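Long-range contact in cytidine deaminase (PDB 4WIG), which catalyses the zinc-dependent hydrolytic deamination of cytidine and 2'-deoxycytidine to uridine and 2'-deoxyuridine, probably recycling these nucleosides: residues V4-L9 with L73-C78. The protein carries 1 engineered substitution. Numbering follows the deposited sequence.
Sequences VDWNML and LLALAC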
loop_
_atom_site.group_PDB
_atom_site.type_symbol
_atom_site.label_atom_id
_atom_site.label_comp_id
_atom_site.label_asym_id
_atom_site.label_seq_id
_atom_site.Cartn_x
_atom_site.Cartn_y
_atom_site.Cartn_z
ATOM N N VAL A 4 -2.503 -31.655 5.850
ATOM C CA VAL A 4 -1.683 -30.528 6.305
ATOM C C VAL A 4 -1.496 -30.640 7.814
ATOM O O VAL A 4 -2.459 -30.854 8.542
ATOM C CB VAL A 4 -2.351 -29.172 5.983
ATOM C CG1 VAL A 4 -1.588 -28.008 6.620
ATOM C CG2 VAL A 4 -2.459 -28.982 4.477
ATOM N N ASP A 5 -0.263 -30.480 8.282
ATOM C CA ASP A 5 0.019 -30.471 9.715
ATOM C C ASP A 5 -0.219 -29.060 10.253
ATOM O O ASP A 5 0.698 -28.233 10.293
ATOM C CB ASP A 5 1.460 -30.911 9.979
ATOM C CG ASP A 5 1.739 -31.162 11.451
ATOM O OD1 ASP A 5 2.724 -31.872 11.732
ATOM O OD2 ASP A 5 0.993 -30.669 12.325
ATOM N N TRP A 6 -1.460 -28.794 10.641
ATOM C CA TRP A 6 -1.865 -27.469 11.107
ATOM C C TRP A 6 -1.192 -27.092 12.415
ATOM O O TRP A 6 -0.858 -25.927 12.622
ATOM C CB TRP A 6 -3.389 -27.371 11.229
ATOM C CG TRP A 6 -4.040 -27.381 9.884
ATOM C CD1 TRP A 6 -4.751 -28.404 9.326
ATOM C CD2 TRP A 6 -4.002 -26.334 8.904
ATOM N NE1 TRP A 6 -5.166 -28.057 8.064
ATOM C CE2 TRP A 6 -4.723 -26.791 7.777
ATOM C CE3 TRP A 6 -3.433 -25.052 8.869
ATOM C CZ2 TRP A 6 -4.900 -26.007 6.620
ATOM C CZ3 TRP A 6 -3.611 -24.263 7.702
ATOM C CH2 TRP A 6 -4.334 -24.757 6.603
ATOM N N ASN A 7 -0.994 -28.074 13.289
ATOM C CA ASN A 7 -0.287 -27.842 14.544
ATOM C C ASN A 7 1.128 -27.316 14.292
ATOM O O ASN A 7 1.583 -26.380 14.953
ATOM C CB ASN A 7 -0.252 -29.119 15.389
ATOM C CG ASN A 7 0.294 -28.875 16.783
ATOM O OD1 ASN A 7 1.279 -29.484 17.181
ATOM N ND2 ASN A 7 -0.326 -27.946 17.519
ATOM N N MET A 8 1.804 -27.906 13.313
ATOM C CA MET A 8 3.124 -27.447 12.897
ATOM C C MET A 8 3.092 -26.042 12.281
ATOM O O MET A 8 3.934 -25.209 12.590
ATOM C CB MET A 8 3.745 -28.450 11.914
ATOM C CG MET A 8 5.087 -28.031 11.323
ATOM S SD MET A 8 5.007 -26.918 9.896
ATOM C CE MET A 8 4.183 -27.936 8.671
ATOM N N LEU A 9 2.125 -25.777 11.406
ATOM C CA LEU A 9 2.048 -24.471 10.747
ATOM C C LEU A 9 1.704 -23.370 11.734
ATOM O O LEU A 9 2.299 -22.300 11.722
ATOM C CB LEU A 9 1.013 -24.476 9.630
ATOM C CG LEU A 9 1.481 -24.985 8.286
ATOM C CD1 LEU A 9 0.307 -24.867 7.319
ATOM C CD2 LEU A 9 2.690 -24.189 7.800
ATOM N N LEU A 73 1.783 -21.669 -2.787
ATOM C CA LEU A 73 1.390 -21.917 -1.392
ATOM C C LEU A 73 0.232 -22.903 -1.353
ATOM O O LEU A 73 -0.718 -22.761 -2.122
ATOM C CB LEU A 73 0.971 -20.616 -0.708
ATOM C CG LEU A 73 1.999 -19.484 -0.714
ATOM C CD1 LEU A 73 1.406 -18.265 -0.031
ATOM C CD2 LEU A 73 3.303 -19.902 -0.056
ATOM N N LEU A 74 0.318 -23.888 -0.455
ATOM C CA LEU A 74 -0.737 -24.888 -0.253
ATOM C C LEU A 74 -1.601 -24.628 0.981
ATOM O O LEU A 74 -2.796 -24.943 0.996
ATOM C CB LEU A 74 -0.114 -26.278 -0.129
ATOM C CG LEU A 74 0.661 -26.770 -1.357
ATOM C CD1 LEU A 74 1.125 -28.201 -1.147
ATOM C CD2 LEU A 74 -0.163 -26.658 -2.630
ATOM N N ALA A 75 -0.985 -24.064 2.013
ATOM C CA ALA A 75 -1.636 -23.858 3.296
ATOM C C ALA A 75 -0.916 -22.751 4.047
ATOM O O ALA A 75 0.306 -22.660 3.967
ATOM C CB ALA A 75 -1.607 -25.148 4.097
ATOM N N LEU A 76 -1.682 -21.915 4.742
ATOM C CA LEU A 76 -1.171 -20.841 5.552
ATOM C C LEU A 76 -1.915 -20.733 6.905
ATOM O O LEU A 76 -3.134 -20.819 6.959
ATOM C CB LEU A 76 -1.290 -19.513 4.780
ATOM C CG LEU A 76 -0.745 -18.277 5.490
ATOM C CD1 LEU A 76 -0.052 -17.336 4.518
ATOM C CD2 LEU A 76 -1.836 -17.535 6.245
ATOM N N ALA A 77 -1.161 -20.526 7.986
ATOM C CA ALA A 77 -1.716 -20.154 9.291
ATOM C C ALA A 77 -1.220 -18.759 9.668
ATOM O O ALA A 77 -0.051 -18.443 9.473
ATOM C CB ALA A 77 -1.306 -21.160 10.374
ATOM N N CYS A 78 -2.120 -17.940 10.203
ATOM C CA CYS A 78 -1.802 -16.590 10.676
ATOM C C CYS A 78 -2.288 -16.466 12.112
ATOM O O CYS A 78 -3.423 -16.798 12.405
ATOM C CB CYS A 78 -2.529 -15.564 9.820
ATOM S SG CYS A 78 -2.120 -13.847 10.185
#
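Three side chains, Val4 from the lead-in loop and Trp6 and Leu9 from the first turn of helix 6-17, converge on the methyl of Ala75. Val4 comes with both branches, CG1 lying 3.8 Å from Ala75 CB; Trp6 brings the far corner of its six-membered ring, CH2 at 3.7 Å from Ala75 CB, the methyl lying oblique to the indole; Leu9 adds one branch, its CD1 3.8 Å from Ala75 CB. Two residues along the strand, Ala77 CB touches the start of the Leu9 side chain, 4.1 Å from Leu9 CB, and its backbone carbonyl too. With alanines at both positions the backbones approach closely, Leu9 CA lying 5.9 Å from Ala77 CA.

Val4 also packs on its own neighbour, CG1 sitting 3.5 Å above the plane of the Trp6 ring and over its centre. With CG anti to its carbonyl carbon (chi1 -70°), Trp6 carries the indole across to the strand, where the ring edge faces the Leu76 carbonyl, CZ3 to O being 3.6 Å.

No hydrogen bond crosses the contact; the polar grip lies within 4-9. Asp5 N-caps the helix, its OD2 taking Met8 N at 3.0 Å from above the carboxylate plane.

Helix 6-17 thus covers one face of the mixed sheet at strand 73-80, with helices 57-67 and 90-100 against the other, the helix-sheet-helix layering of the cytidine deaminase fold. Leu76 points away from helix 6-17; its side chain touches Leu96 of helix 90-100 and lies close to Glu58, the probable proton donor.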